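CD180 antigen (Mus musculus, PDB 3T6Q) may cooperate with MD-1 and TLR4 to mediate the innate immune response of B cells to bacterial lipopolysaccharide, leading to NF-kappa-B activation. Local coordinates at residues 13-18 and 34-39; 291-296 and 322-327; 437-442 and 470-475; 189-194 and 207-212. One frame throughout, in Å; residues are numbered along the deposited sequence.

All four contacts join neighbouring turns of one leucine-rich repeat solenoid, following one another along the chain without touching. Contact 1 pairs strands by backbone hydrogen bonds where the N-terminal cap meets the first repeat, and a glycan is attached at its edge. Contact 4 also reaches the strand face, but meets beyond the strand ends through a ring edge and a single weak bond; it is the buried one of the set. Contacts 2 and 3 tie the loops between strands, both partly buried: an asparagine side chain bridges contact 2, a serine contact 3, with water and an apolar pair beside each. Contacts 1 and 2 lie on opposite sides of the chain's centre.

Contact 1: 13-18 and 34-39; sequences VNKTYN and STECLE. With NAG (2-acetamido-2-deoxy-beta-D-glucopyranose), chain P.
S34 opens the meeting with N14: its OG donates to N14 O (2.8 Å), lying in the carbonyl plane on a lone pair, while N14 ND2 carries the NAG, bonded to C1 (1.4 Å). T35 packs beside the ring of Y17, with OG1 3.7 Å from Y17 CD2; that hydroxyl bonds to P32 O, and the phenol OH of Y17 accepts from N14 N and pairs with E10. E36 shares an acceptor with its neighbour, for K15 O takes both E36 N (2.8 Å) and C37 N (3.0 Å). Here the N-terminal cap passes into the first leucine-rich repeat: strands 16-18 and 37-39 run parallel, 3° apart, the first opening in a classic beta bulge, K15 and T16 both facing E12. C37 O accepts from Y17 N (3.0 Å), and its CB lies against T16 OG1 on one face of the sheet. L38 turns to the other face; with CG anti to the backbone N (chi1 -169°), it lays CD1 4.0 Å from Y17 CB. E39 N closes the series on Y17 O, nearly straight at 177°, and the E39 carboxylate crosses the amide of N18, whose OD1 accepts from E20 N.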
loop_
_atom_site.group_PDB
_atom_site.type_symbol
_atom_site.label_atom_id
_atom_site.label_comp_id
_atom_site.label_asym_id
_atom_site.label_seq_id
_atom_site.Cartn_x
_atom_site.Cartn_y
_atom_site.Cartn_z
ATOM N N VAL A 13 -30.071 0.705 24.210
ATOM C CA VAL A 13 -30.673 -0.577 24.589
ATOM C C VAL A 13 -31.213 -1.299 23.365
ATOM O O VAL A 13 -32.004 -0.728 22.593
ATOM C CB VAL A 13 -31.829 -0.400 25.618
ATOM C CG1 VAL A 13 -32.331 -1.754 26.093
ATOM C CG2 VAL A 13 -31.392 0.465 26.798
ATOM N N ASN A 14 -30.757 -2.541 23.174
ATOM C CA ASN A 14 -31.219 -3.408 22.077
ATOM C C ASN A 14 -30.859 -2.962 20.652
ATOM O O ASN A 14 -31.184 -3.662 19.691
ATOM C CB ASN A 14 -32.734 -3.653 22.166
ATOM C CG ASN A 14 -33.129 -4.442 23.395
ATOM O OD1 ASN A 14 -32.421 -5.362 23.808
ATOM N ND2 ASN A 14 -34.279 -4.087 23.986
ATOM N N LYS A 15 -30.191 -1.816 20.516
ATOM C CA LYS A 15 -30.017 -1.209 19.204
ATOM C C LYS A 15 -28.561 -0.949 18.790
ATOM O O LYS A 15 -28.180 -1.257 17.652
ATOM C CB LYS A 15 -30.817 0.097 19.131
ATOM C CG LYS A 15 -30.836 0.719 17.747
ATOM C CD LYS A 15 -31.698 1.970 17.719
ATOM C CE LYS A 15 -31.439 2.780 16.461
ATOM N NZ LYS A 15 -32.267 4.017 16.447
ATOM N N THR A 16 -27.767 -0.384 19.701
ATOM C CA THR A 16 -26.421 0.134 19.347
ATOM C C THR A 16 -25.381 -0.269 20.345
ATOM O O THR A 16 -25.489 0.058 21.515
ATOM C CB THR A 16 -26.425 1.659 19.259
ATOM O OG1 THR A 16 -27.329 2.039 18.231
ATOM C CG2 THR A 16 -25.020 2.219 18.917
ATOM N N TYR A 17 -24.360 -0.980 19.869
ATOM C CA TYR A 17 -23.323 -1.514 20.739
ATOM C C TYR A 17 -21.948 -1.115 20.221
ATOM O O TYR A 17 -21.683 -1.193 19.004
ATOM C CB TYR A 17 -23.469 -3.038 20.908
ATOM C CG TYR A 17 -24.718 -3.364 21.705
ATOM C CD1 TYR A 17 -24.680 -3.461 23.103
ATOM C CD2 TYR A 17 -25.956 -3.491 21.059
ATOM C CE1 TYR A 17 -25.838 -3.712 23.829
ATOM C CE2 TYR A 17 -27.112 -3.741 21.774
ATOM C CZ TYR A 17 -27.048 -3.846 23.152
ATOM O OH TYR A 17 -28.211 -4.076 23.844
ATOM N N ASN A 18 -21.127 -0.621 21.147
ATOM C CA ASN A 18 -19.726 -0.338 20.868
ATOM C C ASN A 18 -18.821 -1.383 21.514
ATOM O O ASN A 18 -18.655 -1.408 22.731
ATOM C CB ASN A 18 -19.362 1.054 21.378
ATOM C CG ASN A 18 -17.970 1.472 20.966
ATOM O OD1 ASN A 18 -17.020 0.695 21.046
ATOM N ND2 ASN A 18 -17.850 2.684 20.482
ATOM N N SER A 34 -31.521 -8.147 17.761
ATOM C CA SER A 34 -32.105 -6.906 17.300
ATOM C C SER A 34 -31.074 -5.784 17.050
ATOM O O SER A 34 -31.452 -4.722 16.578
ATOM C CB SER A 34 -33.080 -6.409 18.354
ATOM O OG SER A 34 -32.369 -6.231 19.556
ATOM N N THR A 35 -29.801 -6.005 17.395
ATOM C CA THR A 35 -28.742 -4.988 17.156
ATOM C C THR A 35 -28.810 -4.440 15.733
ATOM O O THR A 35 -28.847 -5.201 14.758
ATOM C CB THR A 35 -27.339 -5.569 17.392
ATOM O OG1 THR A 35 -27.275 -6.096 18.717
ATOM C CG2 THR A 35 -26.251 -4.461 17.209
ATOM N N GLU A 36 -28.865 -3.119 15.618
ATOM C CA GLU A 36 -28.844 -2.455 14.316
ATOM C C GLU A 36 -27.531 -1.728 13.997
ATOM O O GLU A 36 -27.141 -1.648 12.837
ATOM C CB GLU A 36 -29.995 -1.473 14.237
ATOM C CG GLU A 36 -31.340 -2.176 14.228
ATOM C CD GLU A 36 -32.516 -1.234 14.283
ATOM O OE1 GLU A 36 -32.316 0.003 14.276
ATOM O OE2 GLU A 36 -33.652 -1.756 14.322
ATOM N N CYS A 37 -26.848 -1.228 15.019
ATOM C CA CYS A 37 -25.602 -0.462 14.805
ATOM C C CYS A 37 -24.475 -1.032 15.656
ATOM O O CYS A 37 -24.478 -0.881 16.875
ATOM C CB CYS A 37 -25.810 1.031 15.096
ATOM S SG CYS A 37 -27.184 1.796 14.199
ATOM N N LEU A 38 -23.518 -1.687 14.990
ATOM C CA LEU A 38 -22.423 -2.388 15.645
ATOM C C LEU A 38 -21.063 -1.734 15.287
ATOM O O LEU A 38 -20.648 -1.728 14.122
ATOM C CB LEU A 38 -22.420 -3.876 15.243
ATOM C CG LEU A 38 -21.446 -4.713 16.114
ATOM C CD1 LEU A 38 -21.732 -4.543 17.598
ATOM C CD2 LEU A 38 -21.411 -6.184 15.730
ATOM N N GLU A 39 -20.402 -1.196 16.302
ATOM C CA GLU A 39 -19.074 -0.558 16.152
ATOM C C GLU A 39 -18.113 -1.592 16.655
ATOM O O GLU A 39 -17.991 -1.820 17.868
ATOM C CB GLU A 39 -19.043 0.703 17.032
ATOM C CG GLU A 39 -20.306 1.537 16.812
ATOM C CD GLU A 39 -20.365 2.804 17.638
ATOM O OE1 GLU A 39 -19.532 2.982 18.544
ATOM O OE2 GLU A 39 -21.262 3.630 17.378
HETATM C C1 NAG P . -34.808 -4.735 25.169
HETATM C C2 NAG P . -36.093 -3.956 25.479
HETATM C C3 NAG P . -36.976 -4.686 26.482
HETATM C C4 NAG P . -37.146 -6.160 26.148
HETATM C C5 NAG P . -35.803 -6.825 25.850
HETATM C C6 NAG P . -36.009 -8.229 25.292
HETATM C C7 NAG P . -36.106 -1.507 25.389
HETATM C C8 NAG P . -35.772 -0.224 26.101
HETATM N N2 NAG P . -35.821 -2.641 26.030
HETATM O O3 NAG P . -38.247 -4.075 26.504
HETATM O O4 NAG P . -37.752 -6.773 27.261
HETATM O O5 NAG P . -35.086 -6.094 24.876
HETATM O O6 NAG P . -35.336 -9.149 26.119
HETATM O O7 NAG P . -36.609 -1.480 24.265
#

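Contact 2: 291-296 and 322-327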
loop_
_atom_site.group_PDB
_atom_site.type_symbol
_atom_site.label_atom_id
_atom_site.label_comp_id
_atom_site.label_asym_id
_atom_site.label_seq_id
_atom_site.Cartn_x
_atom_site.Cartn_y
_atom_site.Cartn_z
ATOM N N SER A 291 -0.568 40.109 0.417
ATOM C CA SER A 291 -0.331 41.289 1.274
ATOM C C SER A 291 -1.182 42.465 0.789
ATOM O O SER A 291 -1.361 43.459 1.500
ATOM C CB SER A 291 1.148 41.677 1.257
ATOM O OG SER A 291 1.555 41.910 -0.076
ATOM N N GLU A 292 -1.692 42.358 -0.443
ATOM C CA GLU A 292 -2.550 43.405 -1.032
ATOM C C GLU A 292 -3.088 42.876 -2.370
ATOM O O GLU A 292 -2.516 41.934 -2.936
ATOM C CB GLU A 292 -1.786 44.748 -1.278
ATOM C CG GLU A 292 -0.705 44.726 -2.363
ATOM C CD GLU A 292 -0.050 46.093 -2.552
ATOM O OE1 GLU A 292 -0.339 46.769 -3.553
ATOM O OE2 GLU A 292 0.731 46.516 -1.686
ATOM N N LEU A 293 -4.140 43.522 -2.862
ATOM C CA LEU A 293 -4.685 43.251 -4.190
ATOM C C LEU A 293 -4.685 44.566 -4.963
ATOM O O LEU A 293 -5.004 45.606 -4.418
ATOM C CB LEU A 293 -6.105 42.658 -4.108
ATOM C CG LEU A 293 -6.299 41.271 -3.462
ATOM C CD1 LEU A 293 -7.752 40.947 -3.359
ATOM C CD2 LEU A 293 -5.621 40.165 -4.289
ATOM N N PRO A 294 -4.295 44.518 -6.245
ATOM C CA PRO A 294 -4.262 45.723 -7.079
ATOM C C PRO A 294 -5.685 46.160 -7.382
ATOM O O PRO A 294 -6.592 45.321 -7.345
ATOM C CB PRO A 294 -3.577 45.227 -8.365
ATOM C CG PRO A 294 -3.810 43.746 -8.362
ATOM C CD PRO A 294 -3.738 43.344 -6.919
ATOM N N SER A 295 -5.902 47.437 -7.667
ATOM C CA SER A 295 -7.178 47.866 -8.235
ATOM C C SER A 295 -7.253 47.375 -9.717
ATOM O O SER A 295 -6.257 46.949 -10.254
ATOM C CB SER A 295 -7.310 49.386 -8.170
ATOM O OG SER A 295 -6.183 49.976 -8.824
ATOM N N GLY A 296 -8.417 47.451 -10.356
ATOM C CA GLY A 296 -8.598 46.937 -11.730
ATOM C C GLY A 296 -8.235 45.456 -11.817
ATOM O O GLY A 296 -7.684 45.023 -12.827
ATOM N N SER A 322 -13.246 47.903 -4.606
ATOM C CA SER A 322 -13.762 48.363 -5.909
ATOM C C SER A 322 -13.725 47.209 -6.938
ATOM O O SER A 322 -14.471 47.223 -7.883
ATOM C CB SER A 322 -12.938 49.564 -6.426
ATOM O OG SER A 322 -11.556 49.169 -6.569
ATOM N N ASN A 323 -12.866 46.212 -6.738
ATOM C CA ASN A 323 -12.824 45.018 -7.586
ATOM C C ASN A 323 -14.075 44.131 -7.514
ATOM O O ASN A 323 -14.302 43.326 -8.401
ATOM C CB ASN A 323 -11.652 44.141 -7.199
ATOM C CG ASN A 323 -10.328 44.778 -7.524
ATOM O OD1 ASN A 323 -10.184 45.477 -8.537
ATOM N ND2 ASN A 323 -9.331 44.534 -6.664
ATOM N N PHE A 324 -14.848 44.223 -6.430
ATOM C CA PHE A 324 -15.887 43.200 -6.184
ATOM C C PHE A 324 -17.260 43.817 -5.914
ATOM O O PHE A 324 -17.839 43.554 -4.842
ATOM C CB PHE A 324 -15.496 42.320 -4.980
ATOM C CG PHE A 324 -14.029 41.986 -4.922
ATOM C CD1 PHE A 324 -13.479 41.103 -5.831
ATOM C CD2 PHE A 324 -13.222 42.548 -3.938
ATOM C CE1 PHE A 324 -12.137 40.769 -5.783
ATOM C CE2 PHE A 324 -11.882 42.210 -3.872
ATOM C CZ PHE A 324 -11.341 41.339 -4.803
ATOM N N PRO A 325 -17.801 44.602 -6.866
ATOM C CA PRO A 325 -19.054 45.305 -6.538
ATOM C C PRO A 325 -20.282 44.403 -6.281
ATOM O O PRO A 325 -21.253 44.873 -5.636
ATOM C CB PRO A 325 -19.297 46.191 -7.767
ATOM C CG PRO A 325 -18.565 45.499 -8.887
ATOM C CD PRO A 325 -17.346 44.908 -8.234
ATOM N N SER A 326 -20.256 43.135 -6.729
ATOM C CA SER A 326 -21.423 42.251 -6.497
ATOM C C SER A 326 -21.363 41.464 -5.172
ATOM O O SER A 326 -22.317 40.747 -4.832
ATOM C CB SER A 326 -21.620 41.256 -7.668
ATOM O OG SER A 326 -21.750 41.982 -8.866
ATOM N N LEU A 327 -20.266 41.572 -4.417
ATOM C CA LEU A 327 -20.110 40.692 -3.229
ATOM C C LEU A 327 -21.255 40.726 -2.234
ATOM O O LEU A 327 -21.712 41.814 -1.841
ATOM C CB LEU A 327 -18.861 41.023 -2.418
ATOM C CG LEU A 327 -17.510 40.409 -2.695
ATOM C CD1 LEU A 327 -16.632 40.551 -1.436
ATOM C CD2 LEU A 327 -17.551 38.988 -3.244
HETATM O O HOH W 1 -10.740 48.234 -8.963
#
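N323 reaches across to P294 with its amide, and the polar part of this contact rests on it. ND2 donates to P294 O (2.9 Å) at 168°, with the acceptor lying only 8° out of the amide plane, a nearly straight bond that should fix the rotation of the amide. OD1 serves the other side: it accepts from the backbone N of L297, just beyond 291-296, and from a water (2.8 Å). The same water accepts from G296 N (2.8 Å) and bonds to S322 OG (2.7 Å), linking the two loops where the direct approach of G296 N to N323 OD1 has too poor an angle.

The apolar part is smaller. L293 meets F324 at about a right angle, its CD1 in the plane of the ring, at the edge, 3.9 Å from CZ. One face of that ring is covered from within its own segment, by N323 CB 3.5 Å above the centre, and the side chain also touches L300 and L306.

The setting is the loop side of a leucine-rich repeat solenoid, where repeat 9 meets repeat 10. F324, three residues ahead of L327, fits the phenylalanine position of the typical repeat, whose rings line up as a spine through the interior of Toll-like receptor ectodomains.

Contact 3: 437-442 and 470-475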
loop_
_atom_site.group_PDB
_atom_site.type_symbol
_atom_site.label_atom_id
_atom_site.label_comp_id
_atom_site.label_asym_id
_atom_site.label_seq_id
_atom_site.Cartn_x
_atom_site.Cartn_y
_atom_site.Cartn_z
ATOM N N LEU A 437 -18.094 43.326 29.647
ATOM C CA LEU A 437 -18.957 44.498 29.814
ATOM C C LEU A 437 -19.539 44.476 31.216
ATOM O O LEU A 437 -19.627 43.423 31.833
ATOM C CB LEU A 437 -20.124 44.473 28.822
ATOM C CG LEU A 437 -19.741 44.750 27.374
ATOM C CD1 LEU A 437 -20.887 44.232 26.532
ATOM C CD2 LEU A 437 -19.508 46.230 27.140
ATOM N N ASP A 438 -19.957 45.645 31.691
ATOM C CA ASP A 438 -20.649 45.742 32.974
ATOM C C ASP A 438 -22.145 45.640 32.656
ATOM O O ASP A 438 -22.759 46.549 32.088
ATOM C CB ASP A 438 -20.323 47.063 33.650
ATOM C CG ASP A 438 -21.155 47.314 34.913
ATOM O OD1 ASP A 438 -21.048 48.428 35.445
ATOM O OD2 ASP A 438 -21.905 46.432 35.381
ATOM N N ILE A 439 -22.719 44.519 33.029
ATOM C CA ILE A 439 -24.075 44.209 32.586
ATOM C C ILE A 439 -25.101 44.860 33.504
ATOM O O ILE A 439 -26.315 44.614 33.371
ATOM C CB ILE A 439 -24.295 42.684 32.527
ATOM C CG1 ILE A 439 -23.201 42.013 31.692
ATOM C CG2 ILE A 439 -25.650 42.343 31.913
ATOM C CD1 ILE A 439 -23.098 42.600 30.289
ATOM N N SER A 440 -24.652 45.695 34.438
ATOM C CA SER A 440 -25.638 46.362 35.306
ATOM C C SER A 440 -26.140 47.695 34.701
ATOM O O SER A 440 -27.177 48.221 35.151
ATOM C CB SER A 440 -25.060 46.597 36.707
ATOM O OG SER A 440 -24.083 47.622 36.644
ATOM N N SER A 441 -25.413 48.241 33.700
ATOM C CA SER A 441 -25.775 49.529 33.077
ATOM C C SER A 441 -27.154 49.454 32.391
ATOM O O SER A 441 -27.357 48.625 31.513
ATOM C CB SER A 441 -24.741 49.931 32.045
ATOM O OG SER A 441 -25.209 51.105 31.376
ATOM N N GLU A 442 -28.094 50.317 32.795
ATOM C CA GLU A 442 -29.502 50.201 32.358
ATOM C C GLU A 442 -29.669 50.478 30.868
ATOM O O GLU A 442 -30.579 49.941 30.240
ATOM C CB GLU A 442 -30.413 51.184 33.116
ATOM C CG GLU A 442 -30.437 51.017 34.614
ATOM C CD GLU A 442 -31.329 52.058 35.255
ATOM O OE1 GLU A 442 -32.554 52.015 35.000
ATOM O OE2 GLU A 442 -30.804 52.926 35.987
ATOM N N ASN A 470 -30.949 46.357 35.837
ATOM C CA ASN A 470 -29.784 45.819 35.145
ATOM C C ASN A 470 -29.951 46.084 33.630
ATOM O O ASN A 470 -31.022 46.542 33.192
ATOM C CB ASN A 470 -29.648 44.331 35.502
ATOM C CG ASN A 470 -30.868 43.513 35.086
ATOM O OD1 ASN A 470 -31.159 43.380 33.881
ATOM N ND2 ASN A 470 -31.598 42.962 36.069
ATOM N N SER A 471 -28.916 45.830 32.832
ATOM C CA SER A 471 -29.039 46.062 31.368
ATOM C C SER A 471 -30.087 45.202 30.644
ATOM O O SER A 471 -30.538 45.575 29.563
ATOM C CB SER A 471 -27.702 45.823 30.685
ATOM O OG SER A 471 -27.406 44.438 30.760
ATOM N N LEU A 472 -30.459 44.053 31.230
ATOM C CA LEU A 472 -31.298 43.059 30.540
ATOM C C LEU A 472 -32.764 43.408 30.473
ATOM O O LEU A 472 -33.483 42.896 29.620
ATOM C CB LEU A 472 -31.147 41.655 31.167
ATOM C CG LEU A 472 -29.725 41.125 31.359
ATOM C CD1 LEU A 472 -29.792 39.875 32.235
ATOM C CD2 LEU A 472 -29.059 40.796 30.013
ATOM N N GLN A 473 -33.229 44.267 31.374
ATOM C CA GLN A 473 -34.669 44.504 31.515
ATOM C C GLN A 473 -35.310 45.204 30.278
ATOM O O GLN A 473 -36.532 45.247 30.165
ATOM C CB GLN A 473 -34.980 45.243 32.836
ATOM C CG GLN A 473 -34.548 44.528 34.134
ATOM C CD GLN A 473 -35.627 43.628 34.750
ATOM O OE1 GLN A 473 -36.163 42.755 34.085
ATOM N NE2 GLN A 473 -35.917 43.823 36.049
ATOM N N THR A 474 -34.491 45.711 29.347
ATOM C CA THR A 474 -35.003 46.246 28.066
ATOM C C THR A 474 -35.215 45.204 26.958
ATOM O O THR A 474 -35.669 45.562 25.870
ATOM C CB THR A 474 -34.094 47.375 27.483
ATOM O OG1 THR A 474 -32.765 46.869 27.196
ATOM C CG2 THR A 474 -34.022 48.583 28.423
ATOM N N LEU A 475 -34.879 43.936 27.212
ATOM C CA LEU A 475 -34.879 42.921 26.142
ATOM C C LEU A 475 -36.184 42.089 26.151
ATOM O O LEU A 475 -36.189 40.890 26.418
ATOM C CB LEU A 475 -33.598 42.030 26.242
ATOM C CG LEU A 475 -32.303 42.869 26.152
ATOM C CD1 LEU A 475 -31.095 42.000 26.473
ATOM C CD2 LEU A 475 -32.139 43.524 24.777
HETATM O O HOH W 2 -30.266 47.957 28.533
HETATM O O HOH W 3 -32.500 48.271 31.611
#
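S471 grips I439 O twice, with its backbone N (2.9 Å) and with its hydroxyl OG (2.8 Å), the two donors coming from the same face of the carbonyl plane. The side chain can join the backbone at this one acceptor because chi1 of 68° sets OG between the backbone N and the carbonyl carbon. This pairing of adjoining loops belongs to the leucine-rich repeat solenoid, here between repeats 15 and 16, away from the strands.

Each partner is shaped by an Asx turn. On one side D438 OD2 accepts from S440 N at 3.0 Å and from S440 OG, both from one face of the carboxylate, which is consistent with the type I turn of 438-441 that presents I439 O. On the other, N470 OD1 accepts from L472 N (2.8 Å) in the carbonyl plane, while its ND2 is bonded to Q467 O and A495 O.

Outward, two waters extend the join. One donates to E442 O and S471 O and accepts from T474 OG1; the other donates to E442 O (2.9 Å) and N470 O.

Packing is tight at S471 CB, 2.9 Å from S441 O; the apolar contact is lighter. I439 also touches F461, and L472 also rests on L454 of strand 453-455. Where the two side chains meet, at a slant, the branch methyl CG2 of I439 lies 4.2 Å from L472 CD2.

Contact 4: 189-194 and 207-212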
loop_
_atom_site.group_PDB
_atom_site.type_symbol
_atom_site.label_atom_id
_atom_site.label_comp_id
_atom_site.label_asym_id
_atom_site.label_seq_id
_atom_site.Cartn_x
_atom_site.Cartn_y
_atom_site.Cartn_z
ATOM N N ASN A 189 -3.780 12.794 -5.411
ATOM C CA ASN A 189 -3.336 12.044 -6.582
ATOM C C ASN A 189 -2.657 13.030 -7.535
ATOM O O ASN A 189 -3.249 14.036 -7.935
ATOM C CB ASN A 189 -4.546 11.425 -7.317
ATOM C CG ASN A 189 -5.156 10.247 -6.548
ATOM O OD1 ASN A 189 -4.744 9.100 -6.739
ATOM N ND2 ASN A 189 -6.070 10.529 -5.643
ATOM N N ASP A 190 -1.456 12.716 -7.961
ATOM C CA ASP A 190 -0.743 13.655 -8.798
ATOM C C ASP A 190 -1.113 13.443 -10.273
ATOM O O ASP A 190 -0.529 12.614 -10.969
ATOM C CB ASP A 190 0.764 13.580 -8.567
ATOM C CG ASP A 190 1.507 14.736 -9.236
ATOM O OD1 ASP A 190 0.920 15.859 -9.385
ATOM O OD2 ASP A 190 2.665 14.503 -9.608
ATOM N N ILE A 191 -2.102 14.208 -10.730
ATOM C CA ILE A 191 -2.585 14.087 -12.093
ATOM C C ILE A 191 -1.612 14.803 -13.016
ATOM O O ILE A 191 -1.412 15.993 -12.897
ATOM C CB ILE A 191 -4.009 14.667 -12.284
ATOM C CG1 ILE A 191 -4.957 14.131 -11.215
ATOM C CG2 ILE A 191 -4.539 14.364 -13.688
ATOM C CD1 ILE A 191 -5.384 12.690 -11.392
ATOM N N ALA A 192 -0.976 14.037 -13.900
ATOM C CA ALA A 192 -0.041 14.586 -14.882
ATOM C C ALA A 192 -0.638 14.757 -16.274
ATOM O O ALA A 192 -0.090 15.497 -17.062
ATOM C CB ALA A 192 1.251 13.769 -14.942
ATOM N N GLY A 193 -1.782 14.138 -16.565
ATOM C CA GLY A 193 -2.418 14.352 -17.878
ATOM C C GLY A 193 -3.879 13.995 -17.841
ATOM O O GLY A 193 -4.302 13.158 -17.054
ATOM N N ILE A 194 -4.657 14.634 -18.707
ATOM C CA ILE A 194 -6.071 14.335 -18.899
ATOM C C ILE A 194 -6.275 14.270 -20.431
ATOM O O ILE A 194 -5.816 15.149 -21.176
ATOM C CB ILE A 194 -6.975 15.436 -18.279
ATOM C CG1 ILE A 194 -6.779 15.471 -16.735
ATOM C CG2 ILE A 194 -8.455 15.169 -18.602
ATOM C CD1 ILE A 194 -7.560 16.571 -16.038
ATOM N N LEU A 207 -15.467 18.303 -7.567
ATOM C CA LEU A 207 -14.294 17.625 -8.079
ATOM C C LEU A 207 -13.190 18.172 -7.194
ATOM O O LEU A 207 -13.046 19.401 -7.083
ATOM C CB LEU A 207 -13.964 18.035 -9.517
ATOM C CG LEU A 207 -14.586 17.325 -10.716
ATOM C CD1 LEU A 207 -14.039 17.909 -12.002
ATOM C CD2 LEU A 207 -14.298 15.829 -10.619
ATOM N N ASN A 208 -12.436 17.279 -6.574
ATOM C CA ASN A 208 -11.323 17.704 -5.679
ATOM C C ASN A 208 -10.013 17.174 -6.271
ATOM O O ASN A 208 -9.878 15.957 -6.454
ATOM C CB ASN A 208 -11.639 17.199 -4.239
ATOM C CG ASN A 208 -10.631 17.678 -3.201
ATOM O OD1 ASN A 208 -9.432 17.681 -3.466
ATOM N ND2 ASN A 208 -11.109 18.073 -2.025
ATOM N N PHE A 209 -9.066 18.074 -6.599
ATOM C CA PHE A 209 -7.726 17.661 -7.005
ATOM C C PHE A 209 -6.696 18.232 -6.014
ATOM O O PHE A 209 -5.615 18.698 -6.430
ATOM C CB PHE A 209 -7.367 18.186 -8.411
ATOM C CG PHE A 209 -8.213 17.603 -9.528
ATOM C CD1 PHE A 209 -7.856 16.404 -10.153
ATOM C CD2 PHE A 209 -9.366 18.274 -9.954
ATOM C CE1 PHE A 209 -8.623 15.887 -11.207
ATOM C CE2 PHE A 209 -10.133 17.770 -11.002
ATOM C CZ PHE A 209 -9.773 16.571 -11.612
ATOM N N GLY A 210 -7.049 18.246 -4.729
ATOM C CA GLY A 210 -6.182 18.785 -3.684
ATOM C C GLY A 210 -4.716 18.372 -3.762
ATOM O O GLY A 210 -4.385 17.176 -3.943
ATOM N N GLY A 211 -3.825 19.361 -3.637
ATOM C CA GLY A 211 -2.398 19.088 -3.653
ATOM C C GLY A 211 -1.766 18.909 -5.015
ATOM O O GLY A 211 -0.549 18.658 -5.091
ATOM N N THR A 212 -2.546 18.987 -6.100
ATOM C CA THR A 212 -1.980 18.607 -7.433
ATOM C C THR A 212 -0.853 19.628 -7.797
ATOM O O THR A 212 -0.896 20.829 -7.438
ATOM C CB THR A 212 -3.048 18.392 -8.592
ATOM O OG1 THR A 212 -2.661 17.306 -9.520
ATOM C CG2 THR A 212 -3.210 19.674 -9.373
#
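A type II turn from F209 to T212, closed by T212 N donating to F209 O (3.1 Å), brings T212 alongside D190, the two CA atoms 5.3 Å apart. G211 takes the positive phi (81°) that such a turn wants at its third residue, and N208 OD1 steadies the entrance by accepting from G210 N (2.8 Å) in an Asx turn.

T212 OG1 receives the backbone N-H of I191 in a weak bond, 3.4 Å long and bent to 145°. I191 supplies the apolar half as well: its CG1 comes up to the rim of the F209 ring, near the ring plane, 3.8 Å from CD1. Both of these side chains, and T212 too, pack on I218 of helix 215-221, so the helix that follows the turn closes over the pair. D190 packs against H166 of the second subunit, another copy of this protein.

N189 serves the preceding repeat, its amide bonded to F160 O and I165 N. That is the role of the consensus asparagine of leucine-rich repeats, which ties each coil to the one before; T212, three residues after F209, appears to occupy the equivalent position in the next coil.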